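Local coordinates for single-strand DNA-binding protein (PDB 3BTP), which binds single-stranded DNA regardless of sequence and mediates nuclear uptake of the transferred T-DNA strand during Agrobacterium transformation of its host, at residues A147-P161 / F254-K266. Sequence-based numbering, arbitrary orientation.
Sequences ASCRLYRDGVGNYYP and FQAGSLLPDILIK
The backbones run closest where Cys149, at the start of strand 149-153, passes the type I turn Phe254-Gly257, with CA atoms of Cys149 and Gln255 4.2 Å apart; strand 263-266 stays farther off, its Leu264 CA lying 9.8 Å from that of Tyr159. Cys149 lays CB over one face of the Phe254 ring, 4.1 Å from its centroid in a CH-pi contact, while Ala147 O meets that ring at its edge. With SG anti to the backbone N (chi1 -171°), Cys149 reaches Gly257 CA at 3.6 Å and also touches Leu260. Pro161 rests its CB on Gly257 CA and Ala256 O. A water bridges the segments, donating to Ser148 O and Gln255 O and accepting from Arg150 N, and a weak hydrogen bond runs from Gln255 NE2 to Ala147 O. Farther along, Leu151 divides its branches: CD2 touches Leu260 CD1, the two side chains pointing opposite ways, and CD1 meets Leu264 CD1 tip to tip at 3.8 Å. Lys266 then bends so that its CE lies 3.5 Å from Tyr159 OH, which accepts from Arg153 NH1 in the guanidinium plane and is also hydrogen-bonded to Asp115 O. The Asp115 carboxylate pairs with both Lys266 and Arg153, probably offsetting their like charges, and Glu304 also binds Arg153. Two four-stranded antiparallel sheets, both of strand order 2-1-3-4, meet here through Leu151, Tyr159, Leu264 and Lys266, while the turn and loop leading into 263-266 cover the start of 149-153.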
ATOM      1  N   ALA A 147       3.465 -24.325 -14.768  1.00 26.38           N
ATOM      2  CA  ALA A 147       4.941 -24.231 -14.875  1.00 26.18           C
ATOM      3  C   ALA A 147       5.403 -22.798 -14.912  1.00 26.49           C
ATOM      4  O   ALA A 147       6.577 -22.521 -14.647  1.00 26.78           O
ATOM      5  CB  ALA A 147       5.429 -24.892 -16.175  1.00 26.38           C
ATOM      6  N   SER A 148       4.503 -21.898 -15.342  1.00 26.13           N
ATOM      7  CA  SER A 148       4.764 -20.441 -15.340  1.00 25.48           C
ATOM      8  C   SER A 148       4.698 -19.866 -13.931  1.00 25.56           C
ATOM      9  O   SER A 148       3.973 -20.398 -13.069  1.00 24.39           O
ATOM     10  CB  SER A 148       3.715 -19.686 -16.206  1.00 25.12           C
ATOM     11  OG  SER A 148       3.731 -20.202 -17.510  1.00 28.28           O
ATOM     12  N   CYS A 149       5.411 -18.747 -13.731  1.00 24.99           N
ATOM     13  CA  CYS A 149       5.006 -17.774 -12.714  1.00 24.93           C
ATOM     14  C   CYS A 149       3.764 -16.926 -13.186  1.00 24.42           C
ATOM     15  O   CYS A 149       3.874 -16.082 -14.078  1.00 24.97           O
ATOM     16  CB  CYS A 149       6.169 -16.857 -12.272  1.00 23.04           C
ATOM     17  SG  CYS A 149       5.663 -15.867 -10.850  1.00 27.68           S
ATOM     18  N   ARG A 150       2.588 -17.173 -12.601  1.00 23.64           N
ATOM     19  CA  ARG A 150       1.375 -16.437 -12.977  1.00 22.08           C
ATOM     20  C   ARG A 150       1.186 -15.142 -12.140  1.00 21.48           C
ATOM     21  O   ARG A 150       1.101 -15.179 -10.904  1.00 21.31           O
ATOM     22  CB  ARG A 150       0.146 -17.354 -12.820  1.00 21.13           C
ATOM     23  CG  ARG A 150       0.202 -18.679 -13.605  1.00 21.19           C
ATOM     24  CD  ARG A 150      -1.197 -19.390 -13.598  1.00 22.50           C
ATOM     25  NE  ARG A 150      -1.718 -19.672 -12.246  1.00 20.65           N
ATOM     26  CZ  ARG A 150      -1.442 -20.743 -11.475  1.00 23.35           C
ATOM     27  NH1 ARG A 150      -0.632 -21.710 -11.910  1.00 17.18           N
ATOM     28  NH2 ARG A 150      -2.031 -20.871 -10.262  1.00 19.10           N
ATOM     29  N   LEU A 151       1.101 -14.002 -12.802  1.00 20.86           N
ATOM     30  CA  LEU A 151       0.986 -12.738 -12.069  1.00 20.40           C
ATOM     31  C   LEU A 151      -0.452 -12.217 -12.238  1.00 20.75           C
ATOM     32  O   LEU A 151      -0.885 -12.119 -13.355  1.00 18.82           O
ATOM     33  CB  LEU A 151       2.051 -11.734 -12.564  1.00 19.60           C
ATOM     34  CG  LEU A 151       3.535 -11.987 -12.192  1.00 20.19           C
ATOM     35  CD1 LEU A 151       4.490 -10.893 -12.697  1.00 16.05           C
ATOM     36  CD2 LEU A 151       3.782 -12.106 -10.635  1.00 18.99           C
ATOM     37  N   TYR A 152      -1.198 -12.002 -11.124  1.00 20.39           N
ATOM     38  CA  TYR A 152      -2.605 -11.518 -11.169  1.00 20.32           C
ATOM     39  C   TYR A 152      -2.670 -10.004 -10.836  1.00 19.54           C
ATOM     40  O   TYR A 152      -2.123  -9.587  -9.819  1.00 19.01           O
ATOM     41  CB  TYR A 152      -3.440 -12.285 -10.162  1.00 20.44           C
ATOM     42  CG  TYR A 152      -3.362 -13.764 -10.342  1.00 21.11           C
ATOM     43  CD1 TYR A 152      -4.220 -14.408 -11.236  1.00 22.01           C
ATOM     44  CD2 TYR A 152      -2.404 -14.530  -9.660  1.00 22.88           C
ATOM     45  CE1 TYR A 152      -4.130 -15.758 -11.444  1.00 21.76           C
ATOM     46  CE2 TYR A 152      -2.301 -15.896  -9.856  1.00 20.22           C
ATOM     47  CZ  TYR A 152      -3.191 -16.498 -10.734  1.00 21.42           C
ATOM     48  OH  TYR A 152      -3.164 -17.845 -10.914  1.00 23.77           O
ATOM     49  N   ARG A 153      -3.311  -9.215 -11.675  1.00 18.51           N
ATOM     50  CA  ARG A 153      -3.429  -7.767 -11.483  1.00 20.11           C
ATOM     51  C   ARG A 153      -4.462  -7.541 -10.356  1.00 21.64           C
ATOM     52  O   ARG A 153      -5.507  -8.183 -10.355  1.00 21.73           O
ATOM     53  CB  ARG A 153      -3.931  -7.115 -12.761  1.00 18.45           C
ATOM     54  CG  ARG A 153      -3.810  -5.574 -12.768  1.00 19.60           C
ATOM     55  CD  ARG A 153      -4.627  -4.933 -13.950  1.00 20.68           C
ATOM     56  NE  ARG A 153      -4.524  -3.456 -13.909  1.00 19.92           N
ATOM     57  CZ  ARG A 153      -3.475  -2.734 -14.326  1.00 23.91           C
ATOM     58  NH1 ARG A 153      -2.411  -3.317 -14.901  1.00 22.45           N
ATOM     59  NH2 ARG A 153      -3.498  -1.399 -14.211  1.00 24.84           N
ATOM     60  N   ASP A 154      -4.159  -6.693  -9.363  1.00 23.19           N
ATOM     61  CA  ASP A 154      -5.138  -6.354  -8.321  1.00 22.86           C
ATOM     62  C   ASP A 154      -5.864  -5.070  -8.726  1.00 23.15           C
ATOM     63  O   ASP A 154      -5.708  -4.625  -9.861  1.00 22.19           O
ATOM     64  CB  ASP A 154      -4.525  -6.292  -6.908  1.00 22.45           C
ATOM     65  CG  ASP A 154      -3.687  -5.009  -6.623  1.00 23.63           C
ATOM     66  OD1 ASP A 154      -3.587  -4.098  -7.487  1.00 27.07           O
ATOM     67  OD2 ASP A 154      -3.056  -4.953  -5.508  1.00 24.03           O
ATOM     68  N   GLY A 155      -6.606  -4.449  -7.790  1.00 22.89           N
ATOM     69  CA  GLY A 155      -7.406  -3.285  -8.144  1.00 22.74           C
ATOM     70  C   GLY A 155      -6.672  -2.006  -8.501  1.00 23.22           C
ATOM     71  O   GLY A 155      -7.246  -1.146  -9.148  1.00 23.38           O
ATOM     72  N   VAL A 156      -5.415  -1.887  -8.106  1.00 23.26           N
ATOM     73  CA  VAL A 156      -4.548  -0.747  -8.453  1.00 23.79           C
ATOM     74  C   VAL A 156      -3.427  -1.089  -9.474  1.00 24.47           C
ATOM     75  O   VAL A 156      -2.589  -0.238  -9.780  1.00 25.42           O
ATOM     76  CB  VAL A 156      -3.948  -0.058  -7.156  1.00 24.68           C
ATOM     77  CG1 VAL A 156      -5.099   0.469  -6.257  1.00 24.96           C
ATOM     78  CG2 VAL A 156      -3.160  -1.034  -6.316  1.00 24.83           C
ATOM     79  N   GLY A 157      -3.380  -2.306 -10.019  1.00 22.31           N
ATOM     80  CA  GLY A 157      -2.323  -2.579 -11.000  1.00 20.94           C
ATOM     81  C   GLY A 157      -1.016  -3.124 -10.421  1.00 20.07           C
ATOM     82  O   GLY A 157      -0.017  -3.162 -11.106  1.00 19.37           O
ATOM     83  N   ASN A 158      -1.037  -3.512  -9.139  1.00 20.24           N
ATOM     84  CA  ASN A 158      -0.014  -4.410  -8.541  1.00 20.15           C
ATOM     85  C   ASN A 158      -0.256  -5.799  -9.090  1.00 19.74           C
ATOM     86  O   ASN A 158      -1.409  -6.143  -9.412  1.00 21.11           O
ATOM     87  CB  ASN A 158      -0.125  -4.487  -7.031  1.00 16.58           C
ATOM     88  CG  ASN A 158      -0.129  -3.116  -6.362  1.00 18.59           C
ATOM     89  OD1 ASN A 158       0.597  -2.192  -6.733  1.00 12.53           O
ATOM     90  ND2 ASN A 158      -0.975  -2.987  -5.362  1.00 19.32           N
ATOM     91  N   TYR A 159       0.813  -6.573  -9.209  1.00 17.67           N
ATOM     92  CA  TYR A 159       0.744  -7.939  -9.718  1.00 16.11           C
ATOM     93  C   TYR A 159       1.258  -8.931  -8.652  1.00 17.49           C
ATOM     94  O   TYR A 159       2.402  -8.834  -8.141  1.00 17.22           O
ATOM     95  CB  TYR A 159       1.500  -8.068 -11.094  1.00 15.31           C
ATOM     96  CG  TYR A 159       0.680  -7.588 -12.312  1.00 14.62           C
ATOM     97  CD1 TYR A 159      -0.133  -8.440 -13.004  1.00 13.62           C
ATOM     98  CD2 TYR A 159       0.687  -6.272 -12.707  1.00 16.62           C
ATOM     99  CE1 TYR A 159      -0.892  -8.013 -14.115  1.00 14.52           C
ATOM    100  CE2 TYR A 159      -0.093  -5.803 -13.802  1.00 17.78           C
ATOM    101  CZ  TYR A 159      -0.869  -6.690 -14.505  1.00 17.19           C
ATOM    102  OH  TYR A 159      -1.654  -6.262 -15.562  1.00 16.85           O
ATOM    103  N   TYR A 160       0.411  -9.893  -8.341  1.00 18.21           N
ATOM    104  CA  TYR A 160       0.665 -10.897  -7.287  1.00 19.13           C
ATOM    105  C   TYR A 160       0.903 -12.234  -7.910  1.00 19.59           C
ATOM    106  O   TYR A 160       0.136 -12.648  -8.775  1.00 18.69           O
ATOM    107  CB  TYR A 160      -0.559 -11.082  -6.377  1.00 17.82           C
ATOM    108  CG  TYR A 160      -0.792  -9.981  -5.365  1.00 20.97           C
ATOM    109  CD1 TYR A 160      -0.479 -10.186  -4.021  1.00 20.86           C
ATOM    110  CD2 TYR A 160      -1.303  -8.729  -5.749  1.00 21.82           C
ATOM    111  CE1 TYR A 160      -0.701  -9.209  -3.090  1.00 22.04           C
ATOM    112  CE2 TYR A 160      -1.492  -7.716  -4.823  1.00 22.85           C
ATOM    113  CZ  TYR A 160      -1.196  -7.968  -3.481  1.00 22.76           C
ATOM    114  OH  TYR A 160      -1.431  -7.018  -2.501  1.00 17.55           O
ATOM    115  N   PRO A 161       1.954 -12.935  -7.421  1.00 21.43           N
ATOM    116  CA  PRO A 161       2.191 -14.331  -7.807  1.00 20.85           C
ATOM    117  C   PRO A 161       1.281 -15.160  -6.942  1.00 20.80           C
ATOM    118  O   PRO A 161       0.727 -14.625  -5.990  1.00 23.11           O
ATOM    119  CB  PRO A 161       3.698 -14.546  -7.489  1.00 19.88           C
ATOM    120  CG  PRO A 161       3.979 -13.586  -6.302  1.00 21.66           C
ATOM    121  CD  PRO A 161       2.955 -12.418  -6.436  1.00 20.21           C
ATOM    122  N   PHE A 254      10.237 -20.701  -8.595  1.00 23.37           N
ATOM    123  CA  PHE A 254       9.930 -19.870  -9.750  1.00 22.56           C
ATOM    124  C   PHE A 254       8.417 -19.560  -9.788  1.00 22.62           C
ATOM    125  O   PHE A 254       8.040 -18.415  -9.878  1.00 23.49           O
ATOM    126  CB  PHE A 254      10.393 -20.495 -11.080  1.00 20.80           C
ATOM    127  CG  PHE A 254       9.965 -19.680 -12.275  1.00 21.11           C
ATOM    128  CD1 PHE A 254      10.386 -18.365 -12.431  1.00 17.40           C
ATOM    129  CD2 PHE A 254       9.108 -20.202 -13.208  1.00 22.62           C
ATOM    130  CE1 PHE A 254       9.916 -17.594 -13.513  1.00 19.95           C
ATOM    131  CE2 PHE A 254       8.654 -19.440 -14.265  1.00 21.63           C
ATOM    132  CZ  PHE A 254       9.084 -18.162 -14.419  1.00 20.88           C
ATOM    133  N   GLN A 255       7.582 -20.587  -9.682  1.00 23.00           N
ATOM    134  CA  GLN A 255       6.152 -20.482  -9.725  1.00 23.41           C
ATOM    135  C   GLN A 255       5.555 -19.688  -8.611  1.00 24.23           C
ATOM    136  O   GLN A 255       4.510 -19.091  -8.820  1.00 25.15           O
ATOM    137  CB  GLN A 255       5.528 -21.851  -9.666  1.00 23.20           C
ATOM    138  CG  GLN A 255       5.653 -22.647 -10.934  1.00 28.24           C
ATOM    139  CD  GLN A 255       6.885 -23.515 -10.918  1.00 33.34           C
ATOM    140  OE1 GLN A 255       7.610 -23.552  -9.934  1.00 32.02           O
ATOM    141  NE2 GLN A 255       7.155 -24.192 -12.031  1.00 38.22           N
ATOM    142  N   ALA A 256       6.168 -19.745  -7.412  1.00 24.22           N
ATOM    143  CA  ALA A 256       5.756 -18.945  -6.264  1.00 23.66           C
ATOM    144  C   ALA A 256       6.078 -17.470  -6.411  1.00 23.69           C
ATOM    145  O   ALA A 256       5.586 -16.680  -5.640  1.00 24.04           O
ATOM    146  CB  ALA A 256       6.331 -19.499  -4.967  1.00 21.04           C
ATOM    147  N   GLY A 257       6.881 -17.084  -7.397  1.00 25.82           N
ATOM    148  CA  GLY A 257       7.196 -15.642  -7.610  1.00 27.54           C
ATOM    149  C   GLY A 257       8.501 -15.229  -6.940  1.00 30.49           C
ATOM    150  O   GLY A 257       8.937 -14.058  -7.020  1.00 30.11           O
ATOM    151  N   SER A 258       9.176 -16.206  -6.315  1.00 31.92           N
ATOM    152  CA  SER A 258      10.378 -15.899  -5.573  1.00 33.12           C
ATOM    153  C   SER A 258      11.670 -15.891  -6.372  1.00 34.47           C
ATOM    154  O   SER A 258      12.727 -16.076  -5.788  1.00 36.83           O
ATOM    155  CB  SER A 258      10.430 -16.677  -4.236  1.00 33.57           C
ATOM    156  OG  SER A 258       9.764 -15.825  -3.214  1.00 34.97           O
ATOM    157  N   LEU A 259      11.588 -15.610  -7.682  1.00 33.97           N
ATOM    158  CA  LEU A 259      12.727 -15.582  -8.571  1.00 34.10           C
ATOM    159  C   LEU A 259      12.650 -14.559  -9.680  1.00 34.33           C
ATOM    160  O   LEU A 259      13.326 -14.751 -10.683  1.00 38.00           O
ATOM    161  CB  LEU A 259      12.984 -16.971  -9.255  1.00 34.35           C
ATOM    162  CG  LEU A 259      13.602 -18.161  -8.462  1.00 35.76           C
ATOM    163  CD1 LEU A 259      13.982 -19.414  -9.350  1.00 37.30           C
ATOM    164  CD2 LEU A 259      14.814 -17.755  -7.638  1.00 31.37           C
ATOM    165  N   LEU A 260      11.923 -13.462  -9.531  1.00 32.30           N
ATOM    166  CA  LEU A 260      11.664 -12.551 -10.633  1.00 30.54           C
ATOM    167  C   LEU A 260      12.645 -11.420 -10.553  1.00 29.43           C
ATOM    168  O   LEU A 260      13.262 -11.208  -9.510  1.00 30.26           O
ATOM    169  CB  LEU A 260      10.253 -11.945 -10.546  1.00 30.99           C
ATOM    170  CG  LEU A 260       9.037 -12.861 -10.459  1.00 31.43           C
ATOM    171  CD1 LEU A 260       7.753 -12.210  -9.684  1.00 30.46           C
ATOM    172  CD2 LEU A 260       8.745 -13.455 -11.856  1.00 25.80           C
ATOM    173  N   PRO A 261      12.762 -10.648 -11.632  1.00 28.47           N
ATOM    174  CA  PRO A 261      13.630  -9.455 -11.609  1.00 27.41           C
ATOM    175  C   PRO A 261      12.986  -8.302 -10.831  1.00 25.94           C
ATOM    176  O   PRO A 261      11.828  -8.407 -10.379  1.00 27.17           O
ATOM    177  CB  PRO A 261      13.825  -9.081 -13.101  1.00 27.35           C
ATOM    178  CG  PRO A 261      13.109 -10.087 -13.886  1.00 29.98           C
ATOM    179  CD  PRO A 261      12.114 -10.828 -12.940  1.00 27.88           C
ATOM    180  N   ASP A 262      13.766  -7.253 -10.645  1.00 23.32           N
ATOM    181  CA  ASP A 262      13.453  -6.132  -9.834  1.00 21.61           C
ATOM    182  C   ASP A 262      12.280  -5.340 -10.484  1.00 22.09           C
ATOM    183  O   ASP A 262      11.409  -4.803  -9.787  1.00 21.91           O
ATOM    184  CB  ASP A 262      14.688  -5.204  -9.820  1.00 21.34           C
ATOM    185  CG  ASP A 262      16.001  -5.910  -9.359  1.00 23.49           C
ATOM    186  OD1 ASP A 262      15.939  -6.921  -8.649  1.00 21.99           O
ATOM    187  OD2 ASP A 262      17.127  -5.444  -9.699  1.00 25.09           O
ATOM    188  N   ILE A 263      12.309  -5.225 -11.816  1.00 21.99           N
ATOM    189  CA  ILE A 263      11.550  -4.206 -12.545  1.00 21.45           C
ATOM    190  C   ILE A 263      10.782  -4.942 -13.605  1.00 22.14           C
ATOM    191  O   ILE A 263      11.325  -5.754 -14.314  1.00 22.47           O
ATOM    192  CB  ILE A 263      12.444  -3.130 -13.166  1.00 21.01           C
ATOM    193  CG1 ILE A 263      13.165  -2.280 -12.090  1.00 20.80           C
ATOM    194  CG2 ILE A 263      11.666  -2.251 -14.079  1.00 20.36           C
ATOM    195  CD1 ILE A 263      14.368  -1.505 -12.598  1.00 20.47           C
ATOM    196  N   LEU A 264       9.493  -4.660 -13.686  1.00 22.95           N
ATOM    197  CA  LEU A 264       8.630  -5.076 -14.815  1.00 22.20           C
ATOM    198  C   LEU A 264       8.042  -3.843 -15.520  1.00 22.73           C
ATOM    199  O   LEU A 264       7.344  -3.056 -14.914  1.00 22.87           O
ATOM    200  CB  LEU A 264       7.488  -5.984 -14.273  1.00 20.55           C
ATOM    201  CG  LEU A 264       6.516  -6.762 -15.217  1.00 21.67           C
ATOM    202  CD1 LEU A 264       5.661  -7.716 -14.360  1.00 20.45           C
ATOM    203  CD2 LEU A 264       5.592  -5.851 -15.980  1.00 13.22           C
ATOM    204  N   ILE A 265       8.266  -3.709 -16.824  1.00 24.64           N
ATOM    205  CA  ILE A 265       7.718  -2.615 -17.608  1.00 25.18           C
ATOM    206  C   ILE A 265       6.611  -3.227 -18.454  1.00 26.08           C
ATOM    207  O   ILE A 265       6.803  -4.225 -19.105  1.00 26.70           O
ATOM    208  CB  ILE A 265       8.799  -2.055 -18.608  1.00 26.78           C
ATOM    209  CG1 ILE A 265      10.168  -1.797 -17.915  1.00 27.47           C
ATOM    210  CG2 ILE A 265       8.250  -0.859 -19.534  1.00 24.35           C
ATOM    211  CD1 ILE A 265      10.186  -0.676 -16.965  1.00 22.65           C
ATOM    212  N   LYS A 266       5.442  -2.627 -18.472  1.00 26.78           N
ATOM    213  CA  LYS A 266       4.385  -3.150 -19.308  1.00 26.36           C
ATOM    214  C   LYS A 266       3.966  -2.013 -20.244  1.00 28.02           C
ATOM    215  O   LYS A 266       3.341  -1.056 -19.783  1.00 28.80           O
ATOM    216  CB  LYS A 266       3.201  -3.591 -18.474  1.00 26.04           C
ATOM    217  CG  LYS A 266       2.067  -4.213 -19.344  1.00 25.53           C
ATOM    218  CD  LYS A 266       1.067  -5.088 -18.521  1.00 23.77           C
ATOM    219  CE  LYS A 266       0.103  -4.276 -17.786  1.00 24.40           C
ATOM    220  NZ  LYS A 266      -0.683  -3.172 -18.512  1.00 22.13           N
TER
HETATM  221  O   HOH W   1       2.758 -19.395 -11.148  1.00 24.80           O